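Side-chain contacts in probable enoyl-CoA hydratase/isomerase (PDB 7BOR), which binds coenzyme A and probably acts as a delta(3)-delta(2)-enoyl-CoA isomerase of the crotonase family: residues G82-A87 with V104-T109; T231-P236 with E240-F245. All coordinates share one frame; numbering follows the deposited sequence.

Contact 1: residues G82-A87 with V104-T109; sequences GRFMSA and VGIGTT. With COA (coenzyme A), chain C.
Where the crotonase fold sets the start of a short helix against its CoA pocket, Ile-106, the first residue of helix 106-109, packs on helix 80-90 by touching Phe-84 and Met-85. A single methyl does the work: Ile-106 CD1 lies 4.3 Å from Phe-84 CE2, meeting the ring at its edge and near its plane. The same methyl stands 4.1 Å from Met-85 CG, so it touches two consecutive residues of the helix. Ile-106 reaches them because its branch runs outward, with CG1 anti to the backbone N (chi1 -166°) and CD1 carried on in an extended course. Met-85 meets it with the middle of its chain, straight as far as SD; the turn about the CG-SD bond swings only CE aside. The contact is small, buried and wholly apolar; Met-35 and Leu-39 of helix 29-44 also pack on Phe-84, and Tyr-32 on Ile-106.

Just before Ile-106 the chain meets the pocket. Val-104 CG1 rests 3.6 Å from C6P of coenzyme A, giving that part of the pantetheine arm an apolar neighbour. Next comes Gly-105, the N-cap residue; Gly-105 CA is 4.1 Å from coenzyme A C2P, beside the thiol, and its positive phi (67°) is readily accepted by glycine. Its carbonyl O takes two backbone bonds, from Thr-108 N at 2.9 Å and from Thr-109 N at 3.0 Å, which closes the first turn. A glycine-rich turn of this kind, leading from a strand into a helix beside the thiol end of the bound CoA, where a substrate would carry its thioester, is typical of crotonase-fold enzymes, in which such a helix start usually supplies one N-H of the oxyanion hole.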
ATOM      1  N   GLY A  82       8.392   3.961   7.558  1.00 35.25           N
ATOM      2  CA  GLY A  82       7.493   4.603   8.489  1.00 34.52           C
ATOM      3  C   GLY A  82       7.012   5.957   8.012  1.00 34.71           C
ATOM      4  O   GLY A  82       5.858   6.335   8.249  1.00 33.61           O
ATOM      5  N   ARG A  83       7.885   6.714   7.344  1.00 35.84           N
ATOM      6  CA  ARG A  83       7.489   8.024   6.827  1.00 36.02           C
ATOM      7  C   ARG A  83       6.550   7.872   5.636  1.00 36.88           C
ATOM      8  O   ARG A  83       5.604   8.665   5.480  1.00 36.04           O
ATOM      9  CB  ARG A  83       8.726   8.844   6.439  1.00 40.45           C
ATOM     10  CG  ARG A  83       9.514   9.339   7.663  1.00 35.10           C
ATOM     11  CD  ARG A  83      10.711  10.263   7.325  1.00 39.09           C
ATOM     12  NE  ARG A  83      11.861   9.598   6.727  1.00 42.20           N
ATOM     13  CZ  ARG A  83      12.808   8.981   7.423  1.00 42.16           C
ATOM     14  NH1 ARG A  83      12.719   8.941   8.733  1.00 41.97           N
ATOM     15  NH2 ARG A  83      13.846   8.424   6.809  1.00 39.92           N
ATOM     16  N   PHE A  84       6.773   6.845   4.798  1.00 34.83           N
ATOM     17  CA  PHE A  84       5.805   6.580   3.736  1.00 37.21           C
ATOM     18  C   PHE A  84       4.448   6.208   4.331  1.00 34.15           C
ATOM     19  O   PHE A  84       3.415   6.750   3.925  1.00 34.82           O
ATOM     20  CB  PHE A  84       6.271   5.483   2.801  1.00 38.39           C
ATOM     21  CG  PHE A  84       5.168   4.976   1.920  1.00 40.19           C
ATOM     22  CD1 PHE A  84       4.618   5.808   0.941  1.00 38.34           C
ATOM     23  CD2 PHE A  84       4.658   3.695   2.089  1.00 39.63           C
ATOM     24  CE1 PHE A  84       3.594   5.363   0.135  1.00 30.97           C
ATOM     25  CE2 PHE A  84       3.621   3.219   1.264  1.00 35.10           C
ATOM     26  CZ  PHE A  84       3.088   4.057   0.297  1.00 39.19           C
ATOM     27  N   MET A  85       4.436   5.325   5.336  1.00 33.70           N
ATOM     28  CA  MET A  85       3.163   4.924   5.941  1.00 32.05           C
ATOM     29  C   MET A  85       2.414   6.116   6.510  1.00 38.14           C
ATOM     30  O   MET A  85       1.190   6.251   6.328  1.00 31.59           O
ATOM     31  CB  MET A  85       3.391   3.889   7.051  1.00 36.83           C
ATOM     32  CG  MET A  85       3.704   2.471   6.556  1.00 37.84           C
ATOM     33  SD  MET A  85       3.876   1.301   7.939  1.00 39.15           S
ATOM     34  CE  MET A  85       5.588   0.996   7.786  1.00 34.32           C
ATOM     35  N   SER A  86       3.126   6.967   7.255  1.00 32.50           N
ATOM     36  CA  SER A  86       2.492   8.103   7.896  1.00 35.44           C
ATOM     37  C   SER A  86       1.966   9.051   6.847  1.00 31.04           C
ATOM     38  O   SER A  86       0.856   9.572   6.966  1.00 36.48           O
ATOM     39  CB  SER A  86       3.500   8.845   8.794  1.00 32.10           C
ATOM     40  OG  SER A  86       2.865   9.554   9.855  1.00 41.08           O
ATOM     41  N   ALA A  87       2.775   9.300   5.823  1.00 31.52           N
ATOM     42  CA  ALA A  87       2.368  10.206   4.750  1.00 37.21           C
ATOM     43  C   ALA A  87       1.091   9.719   4.041  1.00 33.58           C
ATOM     44  O   ALA A  87       0.144  10.486   3.860  1.00 33.84           O
ATOM     45  CB  ALA A  87       3.508  10.377   3.745  1.00 33.78           C
ATOM     46  N   VAL A 104       2.218  -7.597  -2.625  1.00 27.70           N
ATOM     47  CA  VAL A 104       2.611  -8.457  -1.510  1.00 23.96           C
ATOM     48  C   VAL A 104       3.011  -7.618  -0.310  1.00 29.08           C
ATOM     49  O   VAL A 104       3.696  -6.600  -0.443  1.00 28.19           O
ATOM     50  CB  VAL A 104       3.762  -9.370  -1.913  1.00 30.23           C
ATOM     51  CG1 VAL A 104       4.088 -10.347  -0.760  1.00 30.82           C
ATOM     52  CG2 VAL A 104       3.366 -10.121  -3.158  1.00 26.12           C
ATOM     53  N   GLY A 105       2.602  -8.058   0.861  1.00 25.13           N
ATOM     54  CA  GLY A 105       3.054  -7.361   2.060  1.00 25.63           C
ATOM     55  C   GLY A 105       2.443  -5.978   2.071  1.00 27.43           C
ATOM     56  O   GLY A 105       1.222  -5.828   1.964  1.00 26.48           O
ATOM     57  N   ILE A 106       3.282  -4.944   2.195  1.00 26.35           N
ATOM     58  CA  ILE A 106       2.790  -3.570   2.122  1.00 27.91           C
ATOM     59  C   ILE A 106       2.185  -3.275   0.753  1.00 26.34           C
ATOM     60  O   ILE A 106       1.471  -2.267   0.597  1.00 29.19           O
ATOM     61  CB  ILE A 106       3.931  -2.580   2.488  1.00 27.14           C
ATOM     62  CG1 ILE A 106       3.365  -1.171   2.751  1.00 31.65           C
ATOM     63  CG2 ILE A 106       5.007  -2.585   1.417  1.00 28.70           C
ATOM     64  CD1 ILE A 106       4.257  -0.272   3.619  1.00 31.71           C
ATOM     65  N   GLY A 107       2.417  -4.150  -0.235  1.00 28.47           N
ATOM     66  CA  GLY A 107       1.716  -4.016  -1.525  1.00 26.87           C
ATOM     67  C   GLY A 107       0.210  -4.157  -1.377  1.00 27.17           C
ATOM     68  O   GLY A 107      -0.566  -3.459  -2.044  1.00 27.70           O
ATOM     69  N   THR A 108      -0.221  -5.028  -0.464  1.00 26.47           N
ATOM     70  CA  THR A 108      -1.634  -5.151  -0.136  1.00 24.11           C
ATOM     71  C   THR A 108      -2.032  -4.183   0.958  1.00 26.35           C
ATOM     72  O   THR A 108      -3.049  -3.498   0.831  1.00 22.34           O
ATOM     73  CB  THR A 108      -1.948  -6.587   0.275  1.00 27.64           C
ATOM     74  OG1 THR A 108      -1.866  -7.410  -0.891  1.00 23.32           O
ATOM     75  CG2 THR A 108      -3.341  -6.709   0.908  1.00 18.61           C
ATOM     76  N   THR A 109      -1.239  -4.077   2.044  1.00 23.77           N
ATOM     77  CA  THR A 109      -1.753  -3.286   3.145  1.00 21.57           C
ATOM     78  C   THR A 109      -1.875  -1.808   2.783  1.00 21.29           C
ATOM     79  O   THR A 109      -2.681  -1.107   3.383  1.00 24.75           O
ATOM     80  CB  THR A 109      -0.895  -3.453   4.436  1.00 23.96           C
ATOM     81  OG1 THR A 109       0.430  -3.001   4.205  1.00 22.14           O
ATOM     82  CG2 THR A 109      -0.890  -4.886   4.876  1.00 25.03           C
TER
HETATM   83  N1A COA C 301      12.914  -8.110  -2.022  1.00 39.74           N
HETATM   84  C2A COA C 301      14.120  -8.274  -2.633  1.00 46.38           C
HETATM   85  N3A COA C 301      14.220  -8.842  -3.873  1.00 42.56           N
HETATM   86  C4A COA C 301      13.073  -9.213  -4.465  1.00 50.01           C
HETATM   87  C5A COA C 301      11.867  -9.057  -3.881  1.00 47.55           C
HETATM   88  C6A COA C 301      11.793  -8.494  -2.624  1.00 40.25           C
HETATM   89  N6A COA C 301      10.574  -8.233  -1.844  1.00 38.35           N
HETATM   90  N7A COA C 301      10.901  -9.532  -4.715  1.00 46.91           N
HETATM   91  C8A COA C 301      11.495 -10.000  -5.834  1.00 52.42           C
HETATM   92  N9A COA C 301      12.792  -9.800  -5.628  1.00 50.98           N
HETATM   93  C1B COA C 301      13.733 -10.160  -6.708  1.00 54.33           C
HETATM   94  C2B COA C 301      14.168 -11.716  -6.726  1.00 56.91           C
HETATM   95  O2B COA C 301      15.119 -11.938  -5.609  1.00 53.67           O
HETATM   96  C3B COA C 301      14.669 -11.789  -7.926  1.00 58.38           C
HETATM   97  O3B COA C 301      16.017 -11.161  -7.973  1.00 60.63           O
HETATM   98  P3B COA C 301      17.110 -11.532  -9.116  1.00 68.58           P
HETATM   99  O7A COA C 301      16.459 -11.671 -10.478  1.00 68.59           O
HETATM  100  O8A COA C 301      17.759 -12.823  -8.699  1.00 60.32           O
HETATM  101  O9A COA C 301      18.088 -10.396  -9.173  1.00 66.88           O
HETATM  102  C4B COA C 301      13.789 -10.908  -8.849  1.00 53.87           C
HETATM  103  O4B COA C 301      13.243  -9.834  -7.884  1.00 56.24           O
HETATM  104  C5B COA C 301      12.716 -11.589  -9.467  1.00 53.87           C
HETATM  105  O5B COA C 301      11.889 -11.996  -8.425  1.00 53.17           O
HETATM  106  P1A COA C 301      11.255 -13.502  -8.470  1.00 56.63           P
HETATM  107  O1A COA C 301      10.787 -13.956  -7.102  1.00 55.96           O
HETATM  108  O2A COA C 301      12.198 -14.542  -9.030  1.00 58.78           O
HETATM  109  O3A COA C 301       9.995 -13.364  -9.525  1.00 57.37           O
HETATM  110  P2A COA C 301       8.696 -14.351  -9.282  1.00 55.48           P
HETATM  111  O4A COA C 301       7.767 -14.165 -10.478  1.00 51.06           O
HETATM  112  O5A COA C 301       9.275 -15.724  -9.121  1.00 54.72           O
HETATM  113  O6A COA C 301       7.939 -14.004  -7.843  1.00 46.27           O
HETATM  114  CBP COA C 301       6.808 -12.682  -6.194  1.00 47.46           C
HETATM  115  CCP COA C 301       7.156 -12.805  -7.722  1.00 49.84           C
HETATM  116  CDP COA C 301       6.363 -11.209  -5.880  1.00 40.58           C
HETATM  117  CEP COA C 301       5.665 -13.658  -5.820  1.00 42.18           C
HETATM  118  CAP COA C 301       8.135 -13.103  -5.484  1.00 46.66           C
HETATM  119  OAP COA C 301       9.151 -12.297  -5.996  1.00 44.37           O
HETATM  120  C9P COA C 301       8.101 -12.889  -3.971  1.00 50.46           C
HETATM  121  O9P COA C 301       7.493 -13.610  -3.236  1.00 50.98           O
HETATM  122  N8P COA C 301       8.898 -11.745  -3.479  1.00 47.67           N
HETATM  123  C7P COA C 301       8.959 -11.402  -2.056  1.00 46.83           C
HETATM  124  C6P COA C 301       7.543 -11.069  -1.499  1.00 41.58           C
HETATM  125  C5P COA C 301       7.763 -10.698   0.003  1.00 40.81           C
HETATM  126  O5P COA C 301       7.984 -11.512   0.831  1.00 38.19           O
HETATM  127  N4P COA C 301       7.678  -9.293   0.361  1.00 39.72           N
HETATM  128  C3P COA C 301       7.925  -8.894   1.724  1.00 44.58           C
HETATM  129  C2P COA C 301       6.709  -9.143   2.577  1.00 43.39           C
HETATM  130  S1P COA C 301       7.212  -8.552   4.210  1.00 57.94           S

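Contact 2: residues T231-P236 with E240-F245; sequences TRLRSP and EALSAF. With COA (coenzyme A), chain C.
This is a short-range corner contact between two successive helices at the C-terminal end of the chain: Leu-233, just before the chain turns, packs on Leu-242 of helix 236-245. The two leucines meet methyl to methyl, Leu-233 CD2 lying 3.8 Å from Leu-242 CD1, and their side chains cross obliquely. In both, CG is anti to the carbonyl carbon (chi1 -84° in each), which brings the branches into the angle between the helices. Ile-66 and Leu-70 pack on Leu-242, and Phe-69 on Leu-233, so helix 66-71 covers this apolar corner.

The two helices are joined by a tight turn in which Ser-235 is the N-cap and Pro-236 begins the second helix. Pro-236 O accepts from Glu-240 N at 2.7 Å, a first-turn bond with an N-H...O angle of 158°. A salt bridge from Arg-232 NH2 to Glu-237 OE1 also ties the two helices.

One turn beyond Leu-242, Phe-245 lies against the pantetheine arm: its CE1 is 3.6 Å from C7P of coenzyme A, and CAP lies in the plane of the ring at its edge. The closest approaches of CZ and CE2 to the amide are implausibly short, so the exact placement of the ring on the arm is doubtful.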
ATOM      1  N   THR A 231      10.980  -5.571  16.340  1.00 35.74           N
ATOM      2  CA  THR A 231      11.660  -6.552  17.173  1.00 41.15           C
ATOM      3  C   THR A 231      11.844  -7.859  16.411  1.00 37.81           C
ATOM      4  O   THR A 231      12.934  -8.458  16.430  1.00 34.14           O
ATOM      5  CB  THR A 231      10.881  -6.779  18.461  1.00 39.39           C
ATOM      6  OG1 THR A 231      10.872  -5.569  19.219  1.00 42.23           O
ATOM      7  CG2 THR A 231      11.515  -7.907  19.298  1.00 39.15           C
ATOM      8  N   ARG A 232      10.790  -8.301  15.699  1.00 36.35           N
ATOM      9  CA  ARG A 232      10.850  -9.597  15.027  1.00 37.52           C
ATOM     10  C   ARG A 232      11.841  -9.575  13.894  1.00 30.88           C
ATOM     11  O   ARG A 232      12.426 -10.620  13.572  1.00 32.38           O
ATOM     12  CB  ARG A 232       9.471 -10.019  14.520  1.00 34.66           C
ATOM     13  CG  ARG A 232       8.505 -10.331  15.666  1.00 37.54           C
ATOM     14  CD  ARG A 232       7.272 -11.062  15.171  1.00 42.94           C
ATOM     15  NE  ARG A 232       7.709 -12.370  14.719  1.00 40.09           N
ATOM     16  CZ  ARG A 232       7.665 -13.451  15.470  1.00 39.85           C
ATOM     17  NH1 ARG A 232       7.120 -13.385  16.673  1.00 44.92           N
ATOM     18  NH2 ARG A 232       8.113 -14.596  15.001  1.00 39.25           N
ATOM     19  N   LEU A 233      12.043  -8.420  13.275  1.00 33.51           N
ATOM     20  CA  LEU A 233      13.002  -8.402  12.180  1.00 36.32           C
ATOM     21  C   LEU A 233      14.430  -8.715  12.649  1.00 37.80           C
ATOM     22  O   LEU A 233      15.288  -9.234  11.872  1.00 37.96           O
ATOM     23  CB  LEU A 233      13.027  -7.037  11.509  1.00 39.07           C
ATOM     24  CG  LEU A 233      11.976  -6.742  10.417  1.00 43.89           C
ATOM     25  CD1 LEU A 233      11.919  -5.229  10.161  1.00 43.86           C
ATOM     26  CD2 LEU A 233      12.267  -7.501   9.154  1.00 38.18           C
ATOM     27  N   ARG A 234      14.691  -8.398  13.911  1.00 40.23           N
ATOM     28  CA  ARG A 234      16.008  -8.572  14.493  1.00 41.91           C
ATOM     29  C   ARG A 234      16.156  -9.913  15.183  1.00 39.18           C
ATOM     30  O   ARG A 234      17.232 -10.227  15.745  1.00 36.45           O
ATOM     31  CB  ARG A 234      16.305  -7.499  15.531  1.00 38.93           C
ATOM     32  CG  ARG A 234      15.944  -6.098  15.152  1.00 52.03           C
ATOM     33  CD  ARG A 234      15.971  -5.170  16.378  1.00 59.56           C
ATOM     34  NE  ARG A 234      17.339  -4.755  16.706  1.00 91.59           N
ATOM     35  CZ  ARG A 234      17.960  -3.710  16.147  1.00 93.04           C
ATOM     36  NH1 ARG A 234      17.333  -2.968  15.222  1.00 78.70           N
ATOM     37  NH2 ARG A 234      19.215  -3.400  16.506  1.00 62.37           N
ATOM     38  N   SER A 235      15.015 -10.750  15.207  1.00 32.89           N
ATOM     39  CA  SER A 235      15.082 -12.045  15.806  1.00 32.07           C
ATOM     40  C   SER A 235      15.425 -13.153  14.778  1.00 33.47           C
ATOM     41  O   SER A 235      15.165 -13.039  13.537  1.00 30.46           O
ATOM     42  CB  SER A 235      13.705 -12.359  16.430  1.00 36.74           C
ATOM     43  OG  SER A 235      12.861 -13.014  15.469  1.00 42.92           O
ATOM     44  N   PRO A 236      15.931 -14.263  15.335  1.00 32.83           N
ATOM     45  CA  PRO A 236      16.355 -15.372  14.430  1.00 31.57           C
ATOM     46  C   PRO A 236      15.262 -15.935  13.522  1.00 35.06           C
ATOM     47  O   PRO A 236      15.564 -16.354  12.340  1.00 34.64           O
ATOM     48  CB  PRO A 236      16.895 -16.432  15.401  1.00 32.24           C
ATOM     49  CG  PRO A 236      17.269 -15.644  16.637  1.00 33.26           C
ATOM     50  CD  PRO A 236      16.287 -14.508  16.776  1.00 37.55           C
ATOM     51  N   GLU A 240      15.953 -16.019   9.663  1.00 34.85           N
ATOM     52  CA  GLU A 240      16.058 -17.297   8.956  1.00 37.11           C
ATOM     53  C   GLU A 240      15.083 -17.361   7.777  1.00 43.92           C
ATOM     54  O   GLU A 240      15.482 -17.690   6.654  1.00 39.81           O
ATOM     55  CB  GLU A 240      15.813 -18.481   9.907  1.00 38.36           C
ATOM     56  CG  GLU A 240      15.890 -19.873   9.218  1.00 50.29           C
ATOM     57  CD  GLU A 240      15.133 -20.988   9.965  1.00 68.80           C
ATOM     58  OE1 GLU A 240      14.429 -20.666  10.955  1.00 69.28           O
ATOM     59  OE2 GLU A 240      15.240 -22.185   9.557  1.00 72.36           O
ATOM     60  N   ALA A 241      13.797 -17.082   8.019  1.00 38.02           N
ATOM     61  CA  ALA A 241      12.801 -17.116   6.938  1.00 42.43           C
ATOM     62  C   ALA A 241      13.123 -16.115   5.831  1.00 40.38           C
ATOM     63  O   ALA A 241      12.856 -16.377   4.653  1.00 44.31           O
ATOM     64  CB  ALA A 241      11.398 -16.844   7.499  1.00 35.78           C
ATOM     65  N   LEU A 242      13.670 -14.957   6.188  1.00 36.80           N
ATOM     66  CA  LEU A 242      13.928 -13.901   5.219  1.00 41.42           C
ATOM     67  C   LEU A 242      15.080 -14.265   4.287  1.00 46.85           C
ATOM     68  O   LEU A 242      14.984 -14.093   3.062  1.00 44.53           O
ATOM     69  CB  LEU A 242      14.235 -12.590   5.961  1.00 35.81           C
ATOM     70  CG  LEU A 242      13.069 -11.735   6.434  1.00 39.03           C
ATOM     71  CD1 LEU A 242      13.566 -10.452   7.171  1.00 41.65           C
ATOM     72  CD2 LEU A 242      12.185 -11.417   5.234  1.00 38.26           C
ATOM     73  N   SER A 243      16.200 -14.719   4.858  1.00 43.59           N
ATOM     74  CA  SER A 243      17.339 -15.094   4.038  1.00 46.36           C
ATOM     75  C   SER A 243      17.072 -16.401   3.333  1.00 47.40           C
ATOM     76  O   SER A 243      17.765 -16.714   2.364  1.00 53.15           O
ATOM     77  CB  SER A 243      18.619 -15.181   4.879  1.00 45.56           C
ATOM     78  OG  SER A 243      18.443 -16.028   5.987  1.00 54.95           O
ATOM     79  N   ALA A 244      16.070 -17.150   3.795  1.00 43.81           N
ATOM     80  CA  ALA A 244      15.625 -18.349   3.094  1.00 48.69           C
ATOM     81  C   ALA A 244      14.928 -17.998   1.784  1.00 55.32           C
ATOM     82  O   ALA A 244      15.089 -18.715   0.784  1.00 54.70           O
ATOM     83  CB  ALA A 244      14.681 -19.166   3.984  1.00 49.45           C
ATOM     84  N   PHE A 245      14.150 -16.894   1.770  1.00 51.67           N
ATOM     85  CA  PHE A 245      13.504 -16.442   0.533  1.00 58.04           C
ATOM     86  C   PHE A 245      14.531 -16.029  -0.527  1.00 58.75           C
ATOM     87  O   PHE A 245      14.494 -16.518  -1.661  1.00 57.43           O
ATOM     88  CB  PHE A 245      12.522 -15.289   0.799  1.00 54.72           C
ATOM     89  CG  PHE A 245      11.843 -14.817  -0.459  1.00 57.14           C
ATOM     90  CD1 PHE A 245      12.459 -13.886  -1.298  1.00 58.28           C
ATOM     91  CD2 PHE A 245      10.631 -15.356  -0.842  1.00 56.90           C
ATOM     92  CE1 PHE A 245      11.869 -13.507  -2.495  1.00 58.09           C
ATOM     93  CE2 PHE A 245      10.028 -14.969  -2.026  1.00 55.74           C
ATOM     94  CZ  PHE A 245      10.659 -14.062  -2.863  1.00 55.59           C
TER
HETATM   95  N1A COA C 301      12.914  -8.110  -2.022  1.00 39.74           N
HETATM   96  C2A COA C 301      14.120  -8.274  -2.633  1.00 46.38           C
HETATM   97  N3A COA C 301      14.220  -8.842  -3.873  1.00 42.56           N
HETATM   98  C4A COA C 301      13.073  -9.213  -4.465  1.00 50.01           C
HETATM   99  C5A COA C 301      11.867  -9.057  -3.881  1.00 47.55           C
HETATM  100  C6A COA C 301      11.793  -8.494  -2.624  1.00 40.25           C
HETATM  101  N6A COA C 301      10.574  -8.233  -1.844  1.00 38.35           N
HETATM  102  N7A COA C 301      10.901  -9.532  -4.715  1.00 46.91           N
HETATM  103  C8A COA C 301      11.495 -10.000  -5.834  1.00 52.42           C
HETATM  104  N9A COA C 301      12.792  -9.800  -5.628  1.00 50.98           N
HETATM  105  C1B COA C 301      13.733 -10.160  -6.708  1.00 54.33           C
HETATM  106  C2B COA C 301      14.168 -11.716  -6.726  1.00 56.91           C
HETATM  107  O2B COA C 301      15.119 -11.938  -5.609  1.00 53.67           O
HETATM  108  C3B COA C 301      14.669 -11.789  -7.926  1.00 58.38           C
HETATM  109  O3B COA C 301      16.017 -11.161  -7.973  1.00 60.63           O
HETATM  110  P3B COA C 301      17.110 -11.532  -9.116  1.00 68.58           P
HETATM  111  O7A COA C 301      16.459 -11.671 -10.478  1.00 68.59           O
HETATM  112  O8A COA C 301      17.759 -12.823  -8.699  1.00 60.32           O
HETATM  113  O9A COA C 301      18.088 -10.396  -9.173  1.00 66.88           O
HETATM  114  C4B COA C 301      13.789 -10.908  -8.849  1.00 53.87           C
HETATM  115  O4B COA C 301      13.243  -9.834  -7.884  1.00 56.24           O
HETATM  116  C5B COA C 301      12.716 -11.589  -9.467  1.00 53.87           C
HETATM  117  O5B COA C 301      11.889 -11.996  -8.425  1.00 53.17           O
HETATM  118  P1A COA C 301      11.255 -13.502  -8.470  1.00 56.63           P
HETATM  119  O1A COA C 301      10.787 -13.956  -7.102  1.00 55.96           O
HETATM  120  O2A COA C 301      12.198 -14.542  -9.030  1.00 58.78           O
HETATM  121  O3A COA C 301       9.995 -13.364  -9.525  1.00 57.37           O
HETATM  122  P2A COA C 301       8.696 -14.351  -9.282  1.00 55.48           P
HETATM  123  O4A COA C 301       7.767 -14.165 -10.478  1.00 51.06           O
HETATM  124  O5A COA C 301       9.275 -15.724  -9.121  1.00 54.72           O
HETATM  125  O6A COA C 301       7.939 -14.004  -7.843  1.00 46.27           O
HETATM  126  CBP COA C 301       6.808 -12.682  -6.194  1.00 47.46           C
HETATM  127  CCP COA C 301       7.156 -12.805  -7.722  1.00 49.84           C
HETATM  128  CDP COA C 301       6.363 -11.209  -5.880  1.00 40.58           C
HETATM  129  CEP COA C 301       5.665 -13.658  -5.820  1.00 42.18           C
HETATM  130  CAP COA C 301       8.135 -13.103  -5.484  1.00 46.66           C
HETATM  131  OAP COA C 301       9.151 -12.297  -5.996  1.00 44.37           O
HETATM  132  C9P COA C 301       8.101 -12.889  -3.971  1.00 50.46           C
HETATM  133  O9P COA C 301       7.493 -13.610  -3.236  1.00 50.98           O
HETATM  134  N8P COA C 301       8.898 -11.745  -3.479  1.00 47.67           N
HETATM  135  C7P COA C 301       8.959 -11.402  -2.056  1.00 46.83           C
HETATM  136  C6P COA C 301       7.543 -11.069  -1.499  1.00 41.58           C
HETATM  137  C5P COA C 301       7.763 -10.698   0.003  1.00 40.81           C
HETATM  138  O5P COA C 301       7.984 -11.512   0.831  1.00 38.19           O
HETATM  139  N4P COA C 301       7.678  -9.293   0.361  1.00 39.72           N
HETATM  140  C3P COA C 301       7.925  -8.894   1.724  1.00 44.58           C
HETATM  141  C2P COA C 301       6.709  -9.143   2.577  1.00 43.39           C
HETATM  142  S1P COA C 301       7.212  -8.552   4.210  1.00 57.94           S

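Overall arrangement
Contact 1 lies near the centre of the chain and is fully buried, whereas the centre of contact 2 is about 22 Å from the centre of the chain and the contact is part core, part surface. The centres of the two contacts are about 19 Å apart and they share no secondary-structure element, yet both reach the pantetheine arm of coenzyme A, through Val-104 and Phe-245. Chemistry follows place: 82-87 and 104-109, distant in sequence, are joined by apolar side chains alone, while 231-236 and 240-245, nearly adjacent, combine a leucine pair with a backbone bond of the helix start. The principle is that one ligand can be lined both by the core of a fold and by its C-terminal helix.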